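Local coordinates for protein eukaryotic translation initiation factor 4E type 5 (Leishmania major, PDB 7KCJ) that probably binds the 7-methylguanosine cap of mRNA as a translation initiation factor of the eIF4E family, at residues 14-19 with 81-86; 97-102 with 186-191; 102-107 with 150-155; 137-142 with 155-160. One frame throughout, in Å; residues are numbered along the deposited sequence.

How the contacts relate
From the N terminus, contact 1 comes first: strand 13-23 pairs with strand 77-82, closing a loop that holds three helices and strand 48-55. The chain then enters strand 97-103, which has a neighbour on each side. Contact 2 joins it to the last strand, 186-191, and closes a loop within which contacts 3 and 4 are both nested. Contact 3 sets the end of strand 97-103 beside the start of strand 153-159, and contact 4 pairs 153-159 with 136-143, so these two cross along the chain and share Val155. A salt bridge from Arg82 to Asp137 links contact 1 to contact 4, and all four belong to one antiparallel sheet.

Contact 1: residues 14-19 with 81-86; sequences LRDKWF and ARNNKE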
loop_
_atom_site.group_PDB
_atom_site.type_symbol
_atom_site.label_atom_id
_atom_site.label_comp_id
_atom_site.label_asym_id
_atom_site.label_seq_id
_atom_site.Cartn_x
_atom_site.Cartn_y
_atom_site.Cartn_z
ATOM N N LEU A 14 -3.430 -11.681 -10.917
ATOM C CA LEU A 14 -3.848 -11.091 -9.654
ATOM C C LEU A 14 -5.284 -11.526 -9.413
ATOM O O LEU A 14 -6.022 -11.757 -10.384
ATOM C CB LEU A 14 -3.835 -9.555 -9.726
ATOM C CG LEU A 14 -2.563 -8.917 -10.247
ATOM C CD1 LEU A 14 -2.744 -7.427 -10.403
ATOM C CD2 LEU A 14 -1.366 -9.256 -9.348
ATOM N N ARG A 15 -5.706 -11.573 -8.134
ATOM C CA ARG A 15 -7.098 -11.895 -7.837
ATOM C C ARG A 15 -7.943 -10.651 -8.169
ATOM O O ARG A 15 -7.570 -9.525 -7.820
ATOM C CB ARG A 15 -7.277 -12.350 -6.377
ATOM C CG ARG A 15 -6.881 -11.297 -5.358
ATOM C CD ARG A 15 -6.935 -11.827 -3.946
ATOM N NE ARG A 15 -6.815 -10.733 -2.991
ATOM C CZ ARG A 15 -7.844 -10.122 -2.410
ATOM N NH1 ARG A 15 -9.086 -10.535 -2.636
ATOM N NH2 ARG A 15 -7.635 -9.129 -1.563
ATOM N N ASP A 16 -9.014 -10.830 -8.948
ATOM C CA ASP A 16 -9.861 -9.700 -9.389
ATOM C C ASP A 16 -8.987 -8.594 -10.086
ATOM O O ASP A 16 -7.868 -8.898 -10.471
ATOM C CB ASP A 16 -10.652 -9.152 -8.179
ATOM C CG ASP A 16 -11.418 -10.202 -7.409
ATOM O OD1 ASP A 16 -12.352 -10.791 -7.983
ATOM O OD2 ASP A 16 -11.097 -10.418 -6.231
ATOM N N LYS A 17 -9.436 -7.350 -10.193
ATOM C CA LYS A 17 -8.608 -6.276 -10.757
ATOM C C LYS A 17 -8.383 -5.206 -9.696
ATOM O O LYS A 17 -9.188 -5.056 -8.776
ATOM C CB LYS A 17 -9.218 -5.687 -12.040
ATOM C CG LYS A 17 -10.728 -5.467 -11.941
ATOM C CD LYS A 17 -11.307 -4.729 -13.134
ATOM C CE LYS A 17 -12.774 -4.425 -12.931
ATOM N NZ LYS A 17 -13.290 -3.485 -13.964
ATOM N N TRP A 18 -7.283 -4.466 -9.817
ATOM C CA TRP A 18 -6.928 -3.418 -8.876
ATOM C C TRP A 18 -6.715 -2.124 -9.649
ATOM O O TRP A 18 -6.060 -2.147 -10.687
ATOM C CB TRP A 18 -5.629 -3.814 -8.126
ATOM C CG TRP A 18 -5.766 -5.101 -7.352
ATOM C CD1 TRP A 18 -5.827 -6.368 -7.862
ATOM C CD2 TRP A 18 -5.888 -5.236 -5.924
ATOM N NE1 TRP A 18 -5.982 -7.283 -6.841
ATOM C CE2 TRP A 18 -6.053 -6.611 -5.645
ATOM C CE3 TRP A 18 -5.842 -4.336 -4.859
ATOM C CZ2 TRP A 18 -6.189 -7.096 -4.340
ATOM C CZ3 TRP A 18 -6.010 -4.816 -3.567
ATOM C CH2 TRP A 18 -6.172 -6.179 -3.320
ATOM N N PHE A 19 -7.280 -1.008 -9.176
ATOM C CA PHE A 19 -7.064 0.281 -9.820
ATOM C C PHE A 19 -5.905 1.008 -9.146
ATOM O O PHE A 19 -5.860 1.116 -7.922
ATOM C CB PHE A 19 -8.319 1.155 -9.807
ATOM C CG PHE A 19 -8.231 2.285 -10.800
ATOM C CD1 PHE A 19 -8.520 2.079 -12.135
ATOM C CD2 PHE A 19 -7.820 3.549 -10.406
ATOM C CE1 PHE A 19 -8.421 3.120 -13.059
ATOM C CE2 PHE A 19 -7.723 4.585 -11.330
ATOM C CZ PHE A 19 -8.017 4.363 -12.646
ATOM N N ALA A 81 -6.491 -0.236 -5.298
ATOM C CA ALA A 81 -7.780 -0.610 -4.720
ATOM C C ALA A 81 -8.439 -1.694 -5.534
ATOM O O ALA A 81 -8.634 -1.515 -6.734
ATOM C CB ALA A 81 -8.707 0.592 -4.613
ATOM N N ARG A 82 -8.822 -2.794 -4.885
ATOM C CA ARG A 82 -9.481 -3.876 -5.586
ATOM C C ARG A 82 -10.901 -3.479 -6.016
ATOM O O ARG A 82 -11.704 -3.064 -5.180
ATOM C CB ARG A 82 -9.469 -5.147 -4.721
ATOM C CG ARG A 82 -9.912 -6.383 -5.489
ATOM C CD ARG A 82 -9.963 -7.601 -4.595
ATOM N NE ARG A 82 -10.885 -7.422 -3.472
ATOM C CZ ARG A 82 -12.194 -7.659 -3.530
ATOM N NH1 ARG A 82 -12.748 -8.093 -4.655
ATOM N NH2 ARG A 82 -12.954 -7.474 -2.457
ATOM N N ASN A 83 -11.191 -3.569 -7.331
ATOM C CA ASN A 83 -12.490 -3.273 -7.952
ATOM C C ASN A 83 -13.030 -1.857 -7.721
ATOM O O ASN A 83 -14.243 -1.666 -7.821
ATOM C CB ASN A 83 -13.555 -4.287 -7.495
ATOM C CG ASN A 83 -13.450 -5.673 -8.054
ATOM O OD1 ASN A 83 -13.976 -6.630 -7.473
ATOM N ND2 ASN A 83 -12.806 -5.837 -9.199
ATOM N N ASN A 84 -12.169 -0.869 -7.442
ATOM C CA ASN A 84 -12.666 0.480 -7.175
ATOM C C ASN A 84 -11.755 1.524 -7.787
ATOM O O ASN A 84 -10.587 1.619 -7.392
ATOM C CB ASN A 84 -12.818 0.691 -5.673
ATOM C CG ASN A 84 -13.474 2.003 -5.300
ATOM O OD1 ASN A 84 -14.027 2.713 -6.145
ATOM N ND2 ASN A 84 -13.427 2.350 -4.023
ATOM N N LYS A 85 -12.270 2.289 -8.772
ATOM C CA LYS A 85 -11.450 3.317 -9.396
ATOM C C LYS A 85 -11.582 4.693 -8.737
ATOM O O LYS A 85 -10.911 5.628 -9.178
ATOM C CB LYS A 85 -11.663 3.392 -10.915
ATOM C CG LYS A 85 -12.983 3.966 -11.381
ATOM C CD LYS A 85 -12.933 4.179 -12.905
ATOM C CE LYS A 85 -12.986 2.872 -13.673
ATOM N NZ LYS A 85 -12.714 3.046 -15.138
ATOM N N GLU A 86 -12.390 4.819 -7.662
ATOM C CA GLU A 86 -12.556 6.067 -6.913
ATOM C C GLU A 86 -11.597 6.098 -5.711
ATOM O O GLU A 86 -11.154 5.035 -5.255
ATOM C CB GLU A 86 -14.020 6.174 -6.409
ATOM C CG GLU A 86 -15.071 6.080 -7.503
ATOM C CD GLU A 86 -14.920 7.112 -8.601
ATOM O OE1 GLU A 86 -14.637 8.287 -8.275
ATOM O OE2 GLU A 86 -15.076 6.741 -9.787
#
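The six-membered ring of Trp18 carries Arg82 CB on one face, 3.5 Å from its centroid and almost on the ring normal, while Arg15 NE, which donates to Val120 O, lies at the indole edge. On the other side of the sheet, Lys85 CB sits over the centre of the Phe19 ring, 3.6 Å from its centroid. Arg82 CD meets one face of the Arg15 guanidinium. The indole is helped into its rotation by a bent bond of 2.9 Å from Trp18 NE1 to Arg15 O, tilted from the ring plane. Arg82 bends at its third torsion (59°), and its NH1 reaches Asp16 OD2 in a weak salt bridge of 3.3 Å, the carboxylate and guanidinium planes 47° apart. Arg15 NH1 comes within 3.7 Å of Arg82 NE, a closeness probably eased by the stronger salt bridge from NE to Asp137. Phe19 and Ala81 form an antiparallel hydrogen-bonded pair, with Phe19 N to Ala81 O at 2.8 Å; Asn83 N bonds Lys17 O at 2.9 Å, and Trp18 with Arg82 is the non-hydrogen-bonded pair between. Here strand 77-82 leaves the curved eIF4E sheet through a type II turn, Ala81 to Asn84, and an Asx turn at Asn84.

Contact 2: residues 97-102 with 186-191; sequences SRIMIN and YNIAEA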
loop_
_atom_site.group_PDB
_atom_site.type_symbol
_atom_site.label_atom_id
_atom_site.label_comp_id
_atom_site.label_asym_id
_atom_site.label_seq_id
_atom_site.Cartn_x
_atom_site.Cartn_y
_atom_site.Cartn_z
ATOM N N SER A 97 -9.747 -2.956 9.670
ATOM C CA SER A 97 -8.616 -2.357 10.366
ATOM C C SER A 97 -7.390 -2.315 9.417
ATOM O O SER A 97 -7.534 -2.625 8.225
ATOM C CB SER A 97 -8.327 -3.072 11.684
ATOM O OG SER A 97 -7.952 -4.428 11.505
ATOM N N ARG A 98 -6.212 -1.883 9.912
ATOM C CA ARG A 98 -5.055 -1.762 9.043
ATOM C C ARG A 98 -3.765 -2.308 9.629
ATOM O O ARG A 98 -3.639 -2.460 10.844
ATOM C CB ARG A 98 -4.885 -0.303 8.598
ATOM C CG ARG A 98 -4.479 0.620 9.718
ATOM C CD ARG A 98 -4.635 2.078 9.340
ATOM N NE ARG A 98 -4.416 2.934 10.502
ATOM C CZ ARG A 98 -3.748 4.083 10.480
ATOM N NH1 ARG A 98 -3.214 4.529 9.348
ATOM N NH2 ARG A 98 -3.585 4.783 11.593
ATOM N N ILE A 99 -2.810 -2.623 8.739
ATOM C CA ILE A 99 -1.481 -3.090 9.115
ATOM C C ILE A 99 -0.474 -2.145 8.474
ATOM O O ILE A 99 -0.542 -1.900 7.269
ATOM C CB ILE A 99 -1.247 -4.572 8.689
ATOM C CG1 ILE A 99 -2.100 -5.532 9.522
ATOM C CG2 ILE A 99 0.225 -4.945 8.784
ATOM C CD1 ILE A 99 -2.149 -6.917 8.965
ATOM N N MET A 100 0.422 -1.560 9.279
ATOM C CA MET A 100 1.464 -0.677 8.750
ATOM C C MET A 100 2.777 -1.397 8.791
ATOM O O MET A 100 3.132 -1.971 9.819
ATOM C CB MET A 100 1.608 0.624 9.560
ATOM C CG MET A 100 0.314 1.297 9.900
ATOM S SD MET A 100 -0.807 1.745 8.608
ATOM C CE MET A 100 -0.065 3.322 8.141
ATOM N N ILE A 101 3.481 -1.406 7.667
ATOM C CA ILE A 101 4.801 -2.015 7.557
ATOM C C ILE A 101 5.778 -0.925 7.129
ATOM O O ILE A 101 5.667 -0.420 6.007
ATOM C CB ILE A 101 4.779 -3.163 6.519
ATOM C CG1 ILE A 101 3.730 -4.224 6.877
ATOM C CG2 ILE A 101 6.151 -3.805 6.375
ATOM C CD1 ILE A 101 3.112 -4.816 5.739
ATOM N N ASN A 102 6.724 -0.557 7.999
ATOM C CA ASN A 102 7.753 0.432 7.636
ATOM C C ASN A 102 9.007 -0.289 7.172
ATOM O O ASN A 102 9.486 -1.174 7.870
ATOM C CB ASN A 102 8.089 1.338 8.803
ATOM C CG ASN A 102 6.927 2.219 9.185
ATOM O OD1 ASN A 102 6.687 3.251 8.553
ATOM N ND2 ASN A 102 6.186 1.832 10.210
ATOM N N TYR A 186 13.014 -3.084 9.611
ATOM C CA TYR A 186 11.578 -3.005 9.362
ATOM C C TYR A 186 10.759 -3.171 10.630
ATOM O O TYR A 186 11.236 -3.725 11.608
ATOM C CB TYR A 186 11.129 -4.066 8.322
ATOM C CG TYR A 186 11.187 -5.499 8.824
ATOM C CD1 TYR A 186 12.364 -6.237 8.757
ATOM C CD2 TYR A 186 10.056 -6.135 9.305
ATOM C CE1 TYR A 186 12.430 -7.534 9.222
ATOM C CE2 TYR A 186 10.109 -7.451 9.754
ATOM C CZ TYR A 186 11.299 -8.141 9.713
ATOM O OH TYR A 186 11.371 -9.448 10.110
ATOM N N ASN A 187 9.484 -2.781 10.581
ATOM C CA ASN A 187 8.561 -3.024 11.678
ATOM C C ASN A 187 7.131 -3.203 11.177
ATOM O O ASN A 187 6.733 -2.622 10.153
ATOM C CB ASN A 187 8.655 -1.982 12.787
ATOM C CG ASN A 187 8.437 -0.594 12.302
ATOM O OD1 ASN A 187 7.287 -0.175 12.064
ATOM N ND2 ASN A 187 9.543 0.154 12.140
ATOM N N ILE A 188 6.373 -4.050 11.882
ATOM C CA ILE A 188 5.005 -4.351 11.533
ATOM C C ILE A 188 4.129 -3.964 12.701
ATOM O O ILE A 188 4.417 -4.326 13.842
ATOM C CB ILE A 188 4.824 -5.848 11.172
ATOM C CG1 ILE A 188 5.742 -6.244 10.012
ATOM C CG2 ILE A 188 3.353 -6.145 10.832
ATOM C CD1 ILE A 188 5.835 -7.680 9.762
ATOM N N ALA A 189 3.059 -3.225 12.425
ATOM C CA ALA A 189 2.143 -2.803 13.468
ATOM C C ALA A 189 0.697 -2.990 13.026
ATOM O O ALA A 189 0.384 -2.836 11.851
ATOM C CB ALA A 189 2.393 -1.345 13.817
ATOM N N GLU A 190 -0.178 -3.336 13.961
ATOM C CA GLU A 190 -1.607 -3.455 13.696
ATOM C C GLU A 190 -2.272 -2.261 14.355
ATOM O O GLU A 190 -1.940 -1.914 15.497
ATOM C CB GLU A 190 -2.174 -4.737 14.300
ATOM C CG GLU A 190 -1.534 -5.992 13.748
ATOM C CD GLU A 190 -1.940 -7.223 14.528
ATOM O OE1 GLU A 190 -3.130 -7.609 14.450
ATOM O OE2 GLU A 190 -1.077 -7.786 15.238
ATOM N N ALA A 191 -3.205 -1.632 13.659
ATOM C CA ALA A 191 -3.894 -0.463 14.199
ATOM C C ALA A 191 -5.294 -0.328 13.644
ATOM O O ALA A 191 -5.590 -0.832 12.559
ATOM C CB ALA A 191 -3.088 0.805 13.895
#
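Asn102 and Asn187 meet through their side chains as well as their backbones: Asn102 ND2 donates to Asn187 OD1 at 2.9 Å, with an angle of 157° at the hydrogen and the two amide planes 45° apart. Asn187 reaches across because its CG lies between its backbone N and carbonyl carbon (chi1 57°). On the same face, Arg98 CG lies 3.4 Å from Ala191 O. On the other face, the CG2 methyls of Ile99 and Ile188 touch at 3.9 Å, the two side chains running side by side and pointing the same way, and Ile101 CG1 approaches Ile188 CG1 at 4.2 Å.

These side chains are set in register by three antiparallel hydrogen-bonded pairs, Arg98 with Ala191, Met100 with Ala189 and Asn102 with Asn187. Met100 N to Ala189 O and the reverse bond from Ala189 N to Met100 O are both 2.9 Å. Further out, Asn102 OD1 accepts from Arg154, which leaves the amide gripped at both ends and fixes its flip. The guanidinium of Arg98 is anchored by Ser192 O through NE and by Glu156 through NH1.

Strand 186-191 is the outermost strand of the sheet within this chain, while strand 97-103 is flanked on its other side by strand 153-159. The isoleucine face is covered by helix 165-178, where Ile99 meets Val168 and Ile101 meets Leu172, and Ile101 also reaches Val116 of helix 108-121.

Contact 3: residues 102-107 with 150-155; sequences NLLKPP and SEQIRV
Two backbone bonds join Leu103 and Ile153 as an antiparallel hydrogen-bonded pair: Leu103 N to Ile153 O at 2.9 Å and Ile153 N to Leu103 O at 3.0 Å. Past this pair the strands part, and a water takes over the bridging, donating to Leu104 O at 2.8 Å and accepting from Glu151 N at 3.0 Å.

The side-chain polar contact comes from Arg154, whose NE donates to Asn102 OD1 at 3.3 Å, bent to 144° at the hydrogen; ND2 of the same amide is taken by Asn187. The amide and guanidinium planes stand 82° apart, the oxygen near the guanidinium edge. A turn at the third torsion of Arg154 (-56°) folds NE back beside the asparagine.

Apolar packing occupies the opposite face. Leu103 CD1 touches Ile153 CD1 at 3.9 Å and Val155 CG2 at 4.2 Å, and helix 108-121 adjoins this patch through Thr108, Leu113 and Val116. Nearer the loops, Leu104 CD2 lies alongside the amide of Gln152, 3.5 Å from NE2, and the Pro106 ring crosses the end of Glu151.

This is the point where two neighbouring antiparallel strands of the eIF4E sheet diverge, strand 97-103 turning off toward the helix on its apolar face.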
loop_
_atom_site.group_PDB
_atom_site.type_symbol
_atom_site.label_atom_id
_atom_site.label_comp_id
_atom_site.label_asym_id
_atom_site.label_seq_id
_atom_site.Cartn_x
_atom_site.Cartn_y
_atom_site.Cartn_z
ATOM N N ASN A 102 6.724 -0.557 7.999
ATOM C CA ASN A 102 7.753 0.432 7.636
ATOM C C ASN A 102 9.007 -0.289 7.172
ATOM O O ASN A 102 9.486 -1.174 7.870
ATOM C CB ASN A 102 8.089 1.338 8.803
ATOM C CG ASN A 102 6.927 2.219 9.185
ATOM O OD1 ASN A 102 6.687 3.251 8.553
ATOM N ND2 ASN A 102 6.186 1.832 10.210
ATOM N N LEU A 103 9.510 0.046 5.983
ATOM C CA LEU A 103 10.678 -0.615 5.409
ATOM C C LEU A 103 11.764 0.441 5.357
ATOM O O LEU A 103 11.622 1.407 4.619
ATOM C CB LEU A 103 10.336 -1.128 3.998
ATOM C CG LEU A 103 9.153 -2.069 3.917
ATOM C CD1 LEU A 103 8.750 -2.347 2.454
ATOM C CD2 LEU A 103 9.433 -3.376 4.711
ATOM N N LEU A 104 12.813 0.296 6.171
ATOM C CA LEU A 104 13.848 1.313 6.302
ATOM C C LEU A 104 14.899 1.389 5.195
ATOM O O LEU A 104 15.289 2.494 4.834
ATOM C CB LEU A 104 14.589 1.167 7.656
ATOM C CG LEU A 104 13.786 1.191 8.971
ATOM C CD1 LEU A 104 14.701 1.425 10.147
ATOM C CD2 LEU A 104 12.748 2.279 8.986
ATOM N N LYS A 105 15.437 0.256 4.728
ATOM C CA LYS A 105 16.554 0.290 3.776
ATOM C C LYS A 105 16.696 -0.983 2.936
ATOM O O LYS A 105 16.159 -2.014 3.316
ATOM C CB LYS A 105 17.847 0.510 4.588
ATOM C CG LYS A 105 18.092 -0.574 5.622
ATOM C CD LYS A 105 19.354 -0.315 6.412
ATOM C CE LYS A 105 19.384 -1.117 7.685
ATOM N NZ LYS A 105 20.636 -0.904 8.449
ATOM N N PRO A 106 17.427 -0.953 1.801
ATOM C CA PRO A 106 17.626 -2.195 1.036
ATOM C C PRO A 106 18.466 -3.199 1.810
ATOM O O PRO A 106 19.294 -2.813 2.644
ATOM C CB PRO A 106 18.383 -1.725 -0.208
ATOM C CG PRO A 106 19.071 -0.467 0.213
ATOM C CD PRO A 106 18.131 0.188 1.175
ATOM N N PRO A 107 18.293 -4.505 1.527
ATOM C CA PRO A 107 17.332 -5.106 0.584
ATOM C C PRO A 107 15.901 -5.247 1.125
ATOM O O PRO A 107 15.019 -5.666 0.388
ATOM C CB PRO A 107 17.962 -6.469 0.292
ATOM C CG PRO A 107 18.677 -6.835 1.568
ATOM C CD PRO A 107 19.095 -5.531 2.219
ATOM N N SER A 150 17.337 7.252 3.566
ATOM C CA SER A 150 16.898 7.850 2.317
ATOM C C SER A 150 15.963 6.969 1.454
ATOM O O SER A 150 15.244 7.505 0.613
ATOM C CB SER A 150 18.107 8.305 1.520
ATOM O OG SER A 150 18.869 7.182 1.106
ATOM N N GLU A 151 15.961 5.641 1.643
ATOM C CA GLU A 151 15.057 4.790 0.862
ATOM C C GLU A 151 13.866 4.279 1.666
ATOM O O GLU A 151 13.161 3.399 1.201
ATOM C CB GLU A 151 15.803 3.648 0.172
ATOM C CG GLU A 151 16.933 4.164 -0.703
ATOM C CD GLU A 151 17.630 3.134 -1.566
ATOM O OE1 GLU A 151 17.037 2.062 -1.815
ATOM O OE2 GLU A 151 18.770 3.408 -1.999
ATOM N N GLN A 152 13.607 4.851 2.837
ATOM C CA GLN A 152 12.505 4.430 3.685
ATOM C C GLN A 152 11.138 4.641 3.051
ATOM O O GLN A 152 10.889 5.696 2.460
ATOM C CB GLN A 152 12.555 5.152 5.029
ATOM C CG GLN A 152 11.535 4.619 6.028
ATOM C CD GLN A 152 11.530 5.386 7.330
ATOM O OE1 GLN A 152 12.280 6.378 7.520
ATOM N NE2 GLN A 152 10.650 4.961 8.242
ATOM N N ILE A 153 10.268 3.617 3.139
ATOM C CA ILE A 153 8.885 3.660 2.672
ATOM C C ILE A 153 7.944 3.038 3.725
ATOM O O ILE A 153 8.378 2.311 4.616
ATOM C CB ILE A 153 8.691 2.996 1.276
ATOM C CG1 ILE A 153 8.896 1.459 1.331
ATOM C CG2 ILE A 153 9.588 3.629 0.231
ATOM C CD1 ILE A 153 8.710 0.744 -0.001
ATOM N N ARG A 154 6.643 3.341 3.622
ATOM C CA ARG A 154 5.636 2.723 4.480
ATOM C C ARG A 154 4.557 2.105 3.632
ATOM O O ARG A 154 4.022 2.775 2.759
ATOM C CB ARG A 154 4.989 3.725 5.442
ATOM C CG ARG A 154 4.023 3.010 6.407
ATOM C CD ARG A 154 3.154 3.947 7.204
ATOM N NE ARG A 154 3.901 4.925 7.978
ATOM C CZ ARG A 154 3.342 5.954 8.611
ATOM N NH1 ARG A 154 2.029 6.160 8.534
ATOM N NH2 ARG A 154 4.095 6.806 9.298
ATOM N N VAL A 155 4.218 0.854 3.892
ATOM C CA VAL A 155 3.129 0.188 3.205
ATOM C C VAL A 155 1.980 0.060 4.201
ATOM O O VAL A 155 2.175 -0.391 5.333
ATOM C CB VAL A 155 3.538 -1.178 2.618
ATOM C CG1 VAL A 155 2.375 -1.789 1.825
ATOM C CG2 VAL A 155 4.771 -1.049 1.733
HETATM O O HOH W 1 17.387 3.791 3.481
#

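Contact 4: residues 137-142 with 155-160; sequences DVLRIA and VEVWLS
The buried carboxylate of Glu156 is held by Arg140, Trp158 and Arg98. Its OE2 takes Arg140 NE at 3.0 Å in a salt bridge, from above the carboxylate plane, and NH2 in a weak bond of 3.4 Å. OE1 accepts from Trp158 NE1 at 3.0 Å, a straight bond in the indole plane, and pairs with Arg98, so the group is satisfied at both ends and probably kept ionised. Trp158 CZ2 lies over one face of the Arg140 guanidinium, the planes 47° apart, and Val138 CG1 sits over a face of the indole.

On the opposite face Leu139 CD1, placed by both side-chain torsions (-161° and 60°), wedges between Val155 CG1 and Val157 CG2, 3.7 Å from each, beneath helix 108-121. Beside Ser160, just past strand 153-159, a water links its OG to Asp137 OD2; Asp137 OD1 is salt-bridged to Arg82 NE.

Antiparallel hydrogen-bonded pairs, Val138 with Trp158 and Arg140 with Glu156 (Glu156 N to Arg140 O 2.8 Å), make this a beta hairpin mid-sheet in the eIF4E fold, with one mixed face of Arg140, Glu156, Trp158 and Val138 and one apolar, helix-backed face.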
loop_
_atom_site.group_PDB
_atom_site.type_symbol
_atom_site.label_atom_id
_atom_site.label_comp_id
_atom_site.label_asym_id
_atom_site.label_seq_id
_atom_site.Cartn_x
_atom_site.Cartn_y
_atom_site.Cartn_z
ATOM N N ASP A 137 -8.107 -5.366 0.907
ATOM C CA ASP A 137 -8.680 -4.712 -0.283
ATOM C C ASP A 137 -8.065 -3.406 -0.729
ATOM O O ASP A 137 -8.432 -2.931 -1.800
ATOM C CB ASP A 137 -10.180 -4.472 -0.134
ATOM C CG ASP A 137 -10.969 -5.735 0.021
ATOM O OD1 ASP A 137 -10.655 -6.718 -0.680
ATOM O OD2 ASP A 137 -11.890 -5.753 0.859
ATOM N N VAL A 138 -7.215 -2.783 0.072
ATOM C CA VAL A 138 -6.558 -1.539 -0.309
ATOM C C VAL A 138 -5.105 -1.603 0.139
ATOM O O VAL A 138 -4.807 -2.020 1.274
ATOM C CB VAL A 138 -7.237 -0.239 0.222
ATOM C CG1 VAL A 138 -6.411 0.993 -0.127
ATOM C CG2 VAL A 138 -8.656 -0.071 -0.312
ATOM N N LEU A 139 -4.209 -1.151 -0.723
ATOM C CA LEU A 139 -2.799 -1.093 -0.426
ATOM C C LEU A 139 -2.344 0.331 -0.725
ATOM O O LEU A 139 -2.596 0.830 -1.815
ATOM C CB LEU A 139 -2.081 -2.081 -1.339
ATOM C CG LEU A 139 -0.695 -2.532 -0.955
ATOM C CD1 LEU A 139 -0.696 -3.232 0.382
ATOM C CD2 LEU A 139 -0.199 -3.510 -2.001
ATOM N N ARG A 140 -1.719 1.006 0.252
ATOM C CA ARG A 140 -1.245 2.370 0.080
ATOM C C ARG A 140 0.252 2.406 0.348
ATOM O O ARG A 140 0.699 1.955 1.387
ATOM C CB ARG A 140 -1.994 3.328 1.013
ATOM C CG ARG A 140 -3.492 3.043 1.100
ATOM C CD ARG A 140 -4.314 4.296 1.107
ATOM N NE ARG A 140 -4.195 5.010 2.370
ATOM C CZ ARG A 140 -4.500 6.293 2.539
ATOM N NH1 ARG A 140 -4.923 7.023 1.513
ATOM N NH2 ARG A 140 -4.385 6.857 3.735
ATOM N N ILE A 141 1.036 2.886 -0.604
ATOM C CA ILE A 141 2.488 2.953 -0.469
ATOM C C ILE A 141 2.940 4.404 -0.369
ATOM O O ILE A 141 2.614 5.198 -1.245
ATOM C CB ILE A 141 3.187 2.179 -1.596
ATOM C CG1 ILE A 141 2.595 0.782 -1.776
ATOM C CG2 ILE A 141 4.659 2.084 -1.345
ATOM C CD1 ILE A 141 3.146 0.076 -3.051
ATOM N N ALA A 142 3.563 4.780 0.755
ATOM C CA ALA A 142 3.994 6.153 0.981
ATOM C C ALA A 142 5.498 6.310 1.077
ATOM O O ALA A 142 6.117 5.699 1.951
ATOM C CB ALA A 142 3.355 6.695 2.242
ATOM N N VAL A 155 4.218 0.854 3.892
ATOM C CA VAL A 155 3.129 0.188 3.205
ATOM C C VAL A 155 1.980 0.060 4.201
ATOM O O VAL A 155 2.175 -0.391 5.333
ATOM C CB VAL A 155 3.538 -1.178 2.618
ATOM C CG1 VAL A 155 2.375 -1.789 1.825
ATOM C CG2 VAL A 155 4.771 -1.049 1.733
ATOM N N GLU A 156 0.808 0.532 3.822
ATOM C CA GLU A 156 -0.389 0.492 4.658
ATOM C C GLU A 156 -1.388 -0.448 3.984
ATOM O O GLU A 156 -1.761 -0.221 2.834
ATOM C CB GLU A 156 -0.978 1.909 4.786
ATOM C CG GLU A 156 -2.317 1.993 5.513
ATOM C CD GLU A 156 -2.880 3.399 5.626
ATOM O OE1 GLU A 156 -3.691 3.650 6.543
ATOM O OE2 GLU A 156 -2.505 4.254 4.789
ATOM N N VAL A 157 -1.813 -1.495 4.685
ATOM C CA VAL A 157 -2.765 -2.473 4.145
ATOM C C VAL A 157 -4.102 -2.341 4.855
ATOM O O VAL A 157 -4.125 -2.426 6.077
ATOM C CB VAL A 157 -2.232 -3.921 4.348
ATOM C CG1 VAL A 157 -3.106 -4.926 3.601
ATOM C CG2 VAL A 157 -0.758 -4.056 3.938
ATOM N N TRP A 158 -5.216 -2.179 4.124
ATOM C CA TRP A 158 -6.551 -2.091 4.736
ATOM C C TRP A 158 -7.259 -3.413 4.605
ATOM O O TRP A 158 -7.406 -3.924 3.496
ATOM C CB TRP A 158 -7.424 -0.987 4.113
ATOM C CG TRP A 158 -6.946 0.429 4.319
ATOM C CD1 TRP A 158 -5.868 0.848 5.049
ATOM C CD2 TRP A 158 -7.536 1.612 3.759
ATOM N NE1 TRP A 158 -5.751 2.217 4.971
ATOM C CE2 TRP A 158 -6.766 2.710 4.190
ATOM C CE3 TRP A 158 -8.653 1.855 2.946
ATOM C CZ2 TRP A 158 -7.045 4.019 3.794
ATOM C CZ3 TRP A 158 -8.952 3.165 2.599
ATOM C CH2 TRP A 158 -8.156 4.227 3.032
ATOM N N LEU A 159 -7.647 -3.998 5.734
ATOM C CA LEU A 159 -8.355 -5.269 5.745
ATOM C C LEU A 159 -9.847 -4.998 5.928
ATOM O O LEU A 159 -10.209 -4.164 6.751
ATOM C CB LEU A 159 -7.877 -6.174 6.895
ATOM C CG LEU A 159 -6.409 -6.146 7.355
ATOM C CD1 LEU A 159 -6.167 -7.185 8.362
ATOM C CD2 LEU A 159 -5.478 -6.428 6.242
ATOM N N SER A 160 -10.702 -5.714 5.213
ATOM C CA SER A 160 -12.155 -5.552 5.378
ATOM C C SER A 160 -12.674 -6.241 6.656
ATOM O O SER A 160 -13.729 -5.856 7.176
ATOM C CB SER A 160 -12.905 -6.047 4.150
ATOM O OG SER A 160 -12.716 -7.437 3.951
HETATM O O HOH W 2 -13.127 -8.046 1.294
#